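Local coordinates for Tll0287 protein (Thermosynechococcus elongatus, PDB 5B82), which binds a covalently attached heme c with histidine and cysteine as axial iron ligands in a PAS-like domain, and probably serves in redox sensing or signalling, at residues N110-N115 with F132-V137; V86-L91 with G174-T179. One frame throughout, in Å; residues are numbered along the deposited sequence. Where two conformers were deposited one is given.

Interaction 1 (N110-N115 with F132-V137); sequences NQFDNN and FRRIDV. With HEC (heme c), chain B.
F112 and R134 carry the join between the end of helix 103-114 and strand 128-136 of the PAS-like sheet, and their side chains run past each other in opposite directions. The phenyl ring lies with one face over the strand: R134 CB sits 3.7 Å from the F112 ring centroid, a CH-pi contact displaced toward the rim. F132 is met differently, its backbone O approaching the edge of the F112 ring in plane, while F132 CB packs 3.7 Å from F112 CE2. With CG anti to its own carbonyl carbon, F132 then leads its ring away, toward F121, L104 and A108.

Beyond CB the R134 chain stays extended and then bends at chi3 (-81°), which carries the guanidinium past the phenyl ring to the helix terminus. There NH1 of R134 donates to F112 O at 3.0 Å, reaching it 34° out of the carbonyl plane; N115 N approaches that oxygen from the opposite face. A weak bond links R134 NH1 to N115 O, also at 3.0 Å, and L118 O is a further acceptor for NH1. R134 NE and D136 OD1 form a salt bridge at 2.9 Å, whose N-H...O bond is almost straight (177°); NE meets OD1 on its syn side. One water accepts from R134 NH2 and donates to D113 O.

D136 OD1 and this water both lie in the guanidinium plane, which probably restrains its rotation; its positive charge probably interacts favourably with the carbonyls of F112 and N115 at the end of helix 103-114.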
loop_
_atom_site.group_PDB
_atom_site.type_symbol
_atom_site.label_atom_id
_atom_site.label_comp_id
_atom_site.label_asym_id
_atom_site.label_seq_id
_atom_site.Cartn_x
_atom_site.Cartn_y
_atom_site.Cartn_z
ATOM N N ASN A 110 -10.863 7.729 -3.952
ATOM C CA ASN A 110 -11.609 8.369 -5.025
ATOM C C ASN A 110 -10.783 9.386 -5.817
ATOM O O ASN A 110 -10.870 9.417 -7.045
ATOM C CB ASN A 110 -12.888 9.026 -4.504
ATOM C CG ASN A 110 -14.079 8.092 -4.541
ATOM O OD1 ASN A 110 -14.294 7.385 -5.523
ATOM N ND2 ASN A 110 -14.863 8.085 -3.465
ATOM N N GLN A 111 -10.006 10.222 -5.128
ATOM C CA GLN A 111 -9.175 11.213 -5.812
ATOM C C GLN A 111 -8.187 10.511 -6.741
ATOM O O GLN A 111 -8.043 10.886 -7.902
ATOM C CB GLN A 111 -8.439 12.119 -4.820
ATOM C CG GLN A 111 -9.236 13.364 -4.399
ATOM C CD GLN A 111 -8.529 14.218 -3.349
ATOM O OE1 GLN A 111 -8.968 14.294 -2.199
ATOM N NE2 GLN A 111 -7.442 14.876 -3.745
ATOM N N PHE A 112 -7.519 9.488 -6.222
ATOM C CA PHE A 112 -6.601 8.715 -7.060
ATOM C C PHE A 112 -7.322 8.088 -8.258
ATOM O O PHE A 112 -6.866 8.181 -9.410
ATOM C CB PHE A 112 -5.871 7.667 -6.213
ATOM C CG PHE A 112 -4.883 8.265 -5.239
ATOM C CD1 PHE A 112 -3.981 9.236 -5.663
ATOM C CD2 PHE A 112 -4.880 7.890 -3.903
ATOM C CE1 PHE A 112 -3.068 9.800 -4.785
ATOM C CE2 PHE A 112 -3.969 8.450 -3.001
ATOM C CZ PHE A 112 -3.067 9.409 -3.438
ATOM N N ASP A 113 -8.475 7.486 -7.998
ATOM C CA ASP A 113 -9.236 6.806 -9.040
ATOM C C ASP A 113 -9.686 7.755 -10.139
ATOM O O ASP A 113 -9.759 7.368 -11.302
ATOM C CB ASP A 113 -10.448 6.082 -8.440
ATOM C CG ASP A 113 -11.164 5.205 -9.446
ATOM O OD1 ASP A 113 -10.614 4.140 -9.814
ATOM O OD2 ASP A 113 -12.284 5.572 -9.855
ATOM N N ASN A 114 -9.982 8.996 -9.775
ATOM C CA ASN A 114 -10.515 9.955 -10.740
ATOM C C ASN A 114 -9.465 10.759 -11.496
ATOM O O ASN A 114 -9.786 11.430 -12.478
ATOM C CB ASN A 114 -11.511 10.901 -10.065
ATOM C CG ASN A 114 -12.832 10.226 -9.766
ATOM O OD1 ASN A 114 -13.250 9.318 -10.481
ATOM N ND2 ASN A 114 -13.500 10.668 -8.700
ATOM N N ASN A 115 -8.219 10.695 -11.034
ATOM C CA ASN A 115 -7.114 11.367 -11.709
ATOM C C ASN A 115 -5.893 10.452 -11.808
ATOM O O ASN A 115 -5.101 10.370 -10.882
ATOM C CB ASN A 115 -6.752 12.658 -10.975
ATOM C CG ASN A 115 -5.660 13.452 -11.683
ATOM O OD1 ASN A 115 -5.230 13.107 -12.787
ATOM N ND2 ASN A 115 -5.219 14.533 -11.051
ATOM N N PHE A 132 -1.161 11.012 1.394
ATOM C CA PHE A 132 -1.590 9.812 0.701
ATOM C C PHE A 132 -0.767 9.681 -0.570
ATOM O O PHE A 132 -0.520 10.663 -1.247
ATOM C CB PHE A 132 -3.065 9.897 0.328
ATOM C CG PHE A 132 -3.977 10.116 1.522
ATOM C CD1 PHE A 132 -4.466 9.040 2.237
ATOM C CD2 PHE A 132 -4.333 11.396 1.909
ATOM C CE1 PHE A 132 -5.303 9.235 3.356
ATOM C CE2 PHE A 132 -5.176 11.605 3.018
ATOM C CZ PHE A 132 -5.655 10.523 3.733
ATOM N N ARG A 133 -0.374 8.460 -0.892
ATOM C CA ARG A 133 0.415 8.232 -2.097
ATOM C C ARG A 133 -0.131 6.998 -2.793
ATOM O O ARG A 133 -0.210 5.915 -2.204
ATOM C CB ARG A 133 1.905 8.106 -1.746
ATOM C CG ARG A 133 2.880 8.265 -2.963
ATOM C CD ARG A 133 3.235 6.937 -3.572
ATOM N NE ARG A 133 4.274 7.073 -4.605
ATOM C CZ ARG A 133 4.026 7.168 -5.908
ATOM N NH1 ARG A 133 2.769 7.138 -6.348
ATOM N NH2 ARG A 133 5.031 7.278 -6.778
ATOM N N ARG A 134 -0.535 7.159 -4.046
ATOM C CA ARG A 134 -1.147 6.046 -4.768
ATOM C C ARG A 134 -0.180 4.878 -4.987
ATOM O O ARG A 134 1.037 5.056 -5.090
ATOM C CB ARG A 134 -1.755 6.513 -6.104
ATOM C CG ARG A 134 -0.869 6.310 -7.316
ATOM C CD ARG A 134 -1.430 7.001 -8.576
ATOM N NE ARG A 134 -2.470 6.243 -9.266
ATOM C CZ ARG A 134 -3.636 6.755 -9.656
ATOM N NH1 ARG A 134 -3.919 8.030 -9.411
ATOM N NH2 ARG A 134 -4.519 5.996 -10.295
ATOM N N ILE A 135 -0.744 3.679 -5.030
ATOM C CA ILE A 135 -0.016 2.473 -5.398
ATOM C C ILE A 135 -0.660 1.908 -6.660
ATOM O O ILE A 135 -1.854 1.599 -6.670
ATOM C CB ILE A 135 -0.108 1.408 -4.296
ATOM C CG1 ILE A 135 0.506 1.931 -3.000
ATOM C CG2 ILE A 135 0.605 0.123 -4.726
ATOM C CD1 ILE A 135 0.086 1.172 -1.758
ATOM N N ASP A 136 0.119 1.771 -7.725
ATOM C CA ASP A 136 -0.415 1.209 -8.953
ATOM C C ASP A 136 0.030 -0.240 -9.123
ATOM O O ASP A 136 0.959 -0.699 -8.461
ATOM C CB ASP A 136 -0.020 2.052 -10.168
ATOM C CG ASP A 136 -0.745 3.398 -10.215
ATOM O OD1 ASP A 136 -1.903 3.483 -9.744
ATOM O OD2 ASP A 136 -0.155 4.372 -10.735
ATOM N N VAL A 137 -0.647 -0.958 -10.008
ATOM C CA VAL A 137 -0.319 -2.352 -10.264
ATOM C C VAL A 137 0.682 -2.457 -11.410
ATOM O O VAL A 137 0.412 -1.962 -12.497
ATOM C CB VAL A 137 -1.583 -3.136 -10.633
ATOM C CG1 VAL A 137 -1.233 -4.562 -11.029
ATOM C CG2 VAL A 137 -2.575 -3.124 -9.473
HETATM FE FE HEC B . 1.110 -7.478 -2.542
HETATM C CHA HEC B . -0.604 -6.968 0.344
HETATM C CHB HEC B . 0.417 -4.181 -3.470
HETATM C CHC HEC B . 3.007 -7.816 -5.330
HETATM C CHD HEC B . 1.461 -10.824 -1.849
HETATM N NA HEC B . 0.043 -5.888 -1.749
HETATM C C1A HEC B . -0.472 -5.872 -0.469
HETATM C C2A HEC B . -0.862 -4.513 -0.146
HETATM C C3A HEC B . -0.571 -3.755 -1.209
HETATM C C4A HEC B . -0.006 -4.597 -2.232
HETATM C CMA HEC B . -0.793 -2.242 -1.367
HETATM C CAA HEC B . -1.479 -4.031 1.192
HETATM C CBA HEC B . -2.995 -3.858 1.100
HETATM C CGA HEC B . -3.681 -5.187 1.260
HETATM O O1A HEC B . -4.349 -5.641 0.299
HETATM O O2A HEC B . -3.539 -5.822 2.338
HETATM N NB HEC B . 1.587 -6.231 -4.099
HETATM C C1B HEC B . 1.257 -4.904 -4.276
HETATM C C2B HEC B . 1.945 -4.407 -5.450
HETATM C C3B HEC B . 2.652 -5.414 -5.966
HETATM C C4B HEC B . 2.452 -6.576 -5.125
HETATM C CMB HEC B . 1.824 -2.971 -6.023
HETATM C CAB HEC B . 3.548 -5.360 -7.226
HETATM C CBB HEC B . 4.766 -4.429 -6.996
HETATM N NC HEC B . 2.026 -9.042 -3.439
HETATM C C1C HEC B . 2.812 -8.947 -4.565
HETATM C C2C HEC B . 3.516 -10.203 -4.722
HETATM C C3C HEC B . 2.992 -11.080 -3.848
HETATM C C4C HEC B . 2.109 -10.337 -2.968
HETATM C CMC HEC B . 4.337 -10.550 -5.986
HETATM C CAC HEC B . 3.327 -12.589 -3.706
HETATM C CBC HEC B . 4.817 -12.911 -3.445
HETATM N ND HEC B . 0.475 -8.720 -1.045
HETATM C C1D HEC B . 0.858 -10.048 -0.886
HETATM C C2D HEC B . 0.513 -10.480 0.455
HETATM C C3D HEC B . -0.135 -9.270 1.115
HETATM C C4D HEC B . -0.118 -8.232 0.121
HETATM C CMD HEC B . 0.742 -11.866 1.091
HETATM C CAD HEC B . -0.677 -9.149 2.556
HETATM C CBD HEC B . 0.517 -8.688 3.384
HETATM C CGD HEC B . 0.110 -8.333 4.796
HETATM O O1D HEC B . -0.348 -9.227 5.542
HETATM O O2D HEC B . 0.257 -7.148 5.169
HETATM O O HOH W 1 -7.034 6.557 -12.079
#

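Interaction 2 (V86-L91 with G174-T179); sequences VRQVAL and GMYAVT. With HEC (heme c), chain B.
V89 and M175 form a hydrogen-bonded pair in the antiparallel sheet of the PAS-like domain, where edge strand 85-89 lies against strand 172-181 with segment axes 4.7 Å apart and 159° between their directions. Two such pairs set the register. V89 N donates to M175 O at 2.9 Å, and M175 N returns the bond to V89 O; R87 and A177 exchange the other two. Between them, Q88 is paired with Y176 without hydrogen bonds, and Q88 CA makes a CA-H...O contact with M175 O at 3.5 Å.

The buried part centres on V89 and M175. M175 CG lies between its backbone N and carbonyl carbon (chi1 73°), and the extended remainder runs alongside V89, bringing CE 3.9 Å from V89 CB. Helix 103-114 closes over this methionine through A108, L109 and F112. On the other face, buried Q88 and Y176 point together, amide and ring planes 12° apart, Q88 packing on V71 of helix 69-82, Y176 on I38 and L41 of helix 28-49. R45 donates to both Q88 OE1 and Y176 OH, and D42 also bonds the hydroxyl.

Toward solvent lie the partly exposed V86, R87 and A177. V86 CG2 is 4.1 Å from V178 CG2, the two valines side by side. V89 CG2 touches A177 CB and lies over one face of the R87 guanidinium, whose NH1 bonds to the backbone oxygens of N97 and A99 while NH2 forms a salt bridge with D105. At the heme pocket, Q88 OE1 lies 3.4 Å from CAA of heme c.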
loop_
_atom_site.group_PDB
_atom_site.type_symbol
_atom_site.label_atom_id
_atom_site.label_comp_id
_atom_site.label_asym_id
_atom_site.label_seq_id
_atom_site.Cartn_x
_atom_site.Cartn_y
_atom_site.Cartn_z
ATOM N N VAL A 86 0.946 5.192 10.068
ATOM C CA VAL A 86 1.298 4.819 8.690
ATOM C C VAL A 86 0.587 3.526 8.373
ATOM O O VAL A 86 0.665 2.574 9.148
ATOM C CB VAL A 86 2.817 4.591 8.522
ATOM C CG1 VAL A 86 3.152 4.192 7.060
ATOM C CG2 VAL A 86 3.583 5.826 8.951
ATOM N N ARG A 87 -0.109 3.486 7.245
ATOM C CA ARG A 87 -0.935 2.331 6.921
ATOM C C ARG A 87 -1.229 2.232 5.425
ATOM O O ARG A 87 -1.533 3.233 4.767
ATOM C CB ARG A 87 -2.261 2.427 7.672
ATOM C CG ARG A 87 -3.103 1.167 7.622
ATOM C CD ARG A 87 -4.278 1.281 8.595
ATOM N NE ARG A 87 -5.303 2.209 8.125
ATOM C CZ ARG A 87 -6.413 1.839 7.494
ATOM N NH1 ARG A 87 -6.647 0.551 7.252
ATOM N NH2 ARG A 87 -7.289 2.751 7.107
ATOM N N GLN A 88 -1.158 1.016 4.897
ATOM C CA GLN A 88 -1.619 0.765 3.539
ATOM C C GLN A 88 -3.127 0.630 3.577
ATOM O O GLN A 88 -3.688 0.061 4.516
ATOM C CB GLN A 88 -1.005 -0.514 2.988
ATOM C CG GLN A 88 0.496 -0.437 2.815
ATOM C CD GLN A 88 1.113 -1.803 2.592
ATOM O OE1 GLN A 88 1.403 -2.189 1.459
ATOM N NE2 GLN A 88 1.304 -2.550 3.676
ATOM N N VAL A 89 -3.784 1.176 2.567
ATOM C CA VAL A 89 -5.235 1.122 2.487
ATOM C C VAL A 89 -5.648 0.756 1.076
ATOM O O VAL A 89 -5.160 1.348 0.117
ATOM C CB VAL A 89 -5.858 2.487 2.820
ATOM C CG1 VAL A 89 -7.382 2.378 2.824
ATOM C CG2 VAL A 89 -5.337 2.999 4.170
ATOM N N ALA A 90 -6.541 -0.221 0.949
ATOM C CA ALA A 90 -7.042 -0.621 -0.358
ATOM C C ALA A 90 -8.496 -1.053 -0.280
ATOM O O ALA A 90 -8.918 -1.679 0.692
ATOM C CB ALA A 90 -6.186 -1.740 -0.950
ATOM N N LEU A 91 -9.258 -0.695 -1.308
ATOM C CA LEU A 91 -10.632 -1.157 -1.460
ATOM C C LEU A 91 -10.667 -2.684 -1.516
ATOM O O LEU A 91 -11.486 -3.324 -0.853
ATOM C CB LEU A 91 -11.225 -0.581 -2.742
ATOM C CG LEU A 91 -12.538 -1.191 -3.229
ATOM C CD1 LEU A 91 -13.728 -0.572 -2.510
ATOM C CD2 LEU A 91 -12.667 -1.041 -4.744
ATOM N N GLY A 174 -4.255 0.620 -4.471
ATOM C CA GLY A 174 -4.548 1.146 -3.151
ATOM C C GLY A 174 -3.666 2.360 -2.943
ATOM O O GLY A 174 -3.271 3.024 -3.909
ATOM N N MET A 175 -3.330 2.650 -1.692
ATOM C CA MET A 175 -2.539 3.832 -1.374
ATOM C C MET A 175 -1.800 3.651 -0.066
ATOM O O MET A 175 -2.162 2.778 0.737
ATOM C CB MET A 175 -3.440 5.058 -1.271
ATOM C CG MET A 175 -4.316 5.088 -0.016
ATOM S SD MET A 175 -5.514 6.418 -0.096
ATOM C CE MET A 175 -6.402 6.132 1.456
ATOM N N TYR A 176 -0.745 4.443 0.139
ATOM C CA TYR A 176 -0.176 4.607 1.481
ATOM C C TYR A 176 -0.877 5.789 2.135
ATOM O O TYR A 176 -1.217 6.756 1.453
ATOM C CB TYR A 176 1.324 4.892 1.434
ATOM C CG TYR A 176 2.110 3.880 0.637
ATOM C CD1 TYR A 176 2.525 2.680 1.206
ATOM C CD2 TYR A 176 2.443 4.130 -0.680
ATOM C CE1 TYR A 176 3.240 1.747 0.467
ATOM C CE2 TYR A 176 3.167 3.217 -1.418
ATOM C CZ TYR A 176 3.554 2.030 -0.846
ATOM O OH TYR A 176 4.259 1.124 -1.598
ATOM N N ALA A 177 -1.090 5.712 3.448
ATOM C CA ALA A 177 -1.721 6.799 4.210
ATOM C C ALA A 177 -0.903 7.094 5.460
ATOM O O ALA A 177 -0.643 6.200 6.271
ATOM C CB ALA A 177 -3.130 6.423 4.603
ATOM N N VAL A 178 -0.470 8.337 5.605
ATOM C CA VAL A 178 0.275 8.747 6.788
ATOM C C VAL A 178 -0.428 9.899 7.487
ATOM O O VAL A 178 -0.939 10.801 6.829
ATOM C CB VAL A 178 1.694 9.204 6.420
ATOM C CG1 VAL A 178 2.444 9.679 7.657
ATOM C CG2 VAL A 178 2.447 8.083 5.716
ATOM N N THR A 179 -0.457 9.868 8.816
ATOM C CA THR A 179 -0.969 10.997 9.575
ATOM C C THR A 179 0.079 11.521 10.551
ATOM O O THR A 179 0.650 10.761 11.337
ATOM C CB THR A 179 -2.240 10.634 10.362
ATOM O OG1 THR A 179 -3.306 10.362 9.448
ATOM C CG2 THR A 179 -2.665 11.794 11.275
HETATM FE FE HEC B . 1.110 -7.478 -2.542
HETATM C CHA HEC B . -0.604 -6.968 0.344
HETATM C CHB HEC B . 0.417 -4.181 -3.470
HETATM C CHC HEC B . 3.007 -7.816 -5.330
HETATM C CHD HEC B . 1.461 -10.824 -1.849
HETATM N NA HEC B . 0.043 -5.888 -1.749
HETATM C C1A HEC B . -0.472 -5.872 -0.469
HETATM C C2A HEC B . -0.862 -4.513 -0.146
HETATM C C3A HEC B . -0.571 -3.755 -1.209
HETATM C C4A HEC B . -0.006 -4.597 -2.232
HETATM C CMA HEC B . -0.793 -2.242 -1.367
HETATM C CAA HEC B . -1.479 -4.031 1.192
HETATM C CBA HEC B . -2.995 -3.858 1.100
HETATM C CGA HEC B . -3.681 -5.187 1.260
HETATM O O1A HEC B . -4.349 -5.641 0.299
HETATM O O2A HEC B . -3.539 -5.822 2.338
HETATM N NB HEC B . 1.587 -6.231 -4.099
HETATM C C1B HEC B . 1.257 -4.904 -4.276
HETATM C C2B HEC B . 1.945 -4.407 -5.450
HETATM C C3B HEC B . 2.652 -5.414 -5.966
HETATM C C4B HEC B . 2.452 -6.576 -5.125
HETATM C CMB HEC B . 1.824 -2.971 -6.023
HETATM C CAB HEC B . 3.548 -5.360 -7.226
HETATM C CBB HEC B . 4.766 -4.429 -6.996
HETATM N NC HEC B . 2.026 -9.042 -3.439
HETATM C C1C HEC B . 2.812 -8.947 -4.565
HETATM C C2C HEC B . 3.516 -10.203 -4.722
HETATM C C3C HEC B . 2.992 -11.080 -3.848
HETATM C C4C HEC B . 2.109 -10.337 -2.968
HETATM C CMC HEC B . 4.337 -10.550 -5.986
HETATM C CAC HEC B . 3.327 -12.589 -3.706
HETATM C CBC HEC B . 4.817 -12.911 -3.445
HETATM N ND HEC B . 0.475 -8.720 -1.045
HETATM C C1D HEC B . 0.858 -10.048 -0.886
HETATM C C2D HEC B . 0.513 -10.480 0.455
HETATM C C3D HEC B . -0.135 -9.270 1.115
HETATM C C4D HEC B . -0.118 -8.232 0.121
HETATM C CMD HEC B . 0.742 -11.866 1.091
HETATM C CAD HEC B . -0.677 -9.149 2.556
HETATM C CBD HEC B . 0.517 -8.688 3.384
HETATM C CGD HEC B . 0.110 -8.333 4.796
HETATM O O1D HEC B . -0.348 -9.227 5.542
HETATM O O2D HEC B . 0.257 -7.148 5.169
#

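The two contacts share one sheet, with centres 10 Å apart, because strands 128-136 and 172-181 are neighbours in it. R133 O to Y176 N and I135 N to G174 O, each 2.8 Å, are probable hydrogen bonds joining the strand of interaction 1 to that of interaction 2. On one face, F112 and F132 continue the apolar layer around M175; on the other, I135 CG1 packs 3.4 Å from Y176 CE2. Both contacts reach heme c: I135 CD1 lies 3.5 Å from its CMA methyl, to which Q88 OE1 also comes close. The sheet therefore has helix 103-114 on one side, while its opposite face contributes to the heme pocket.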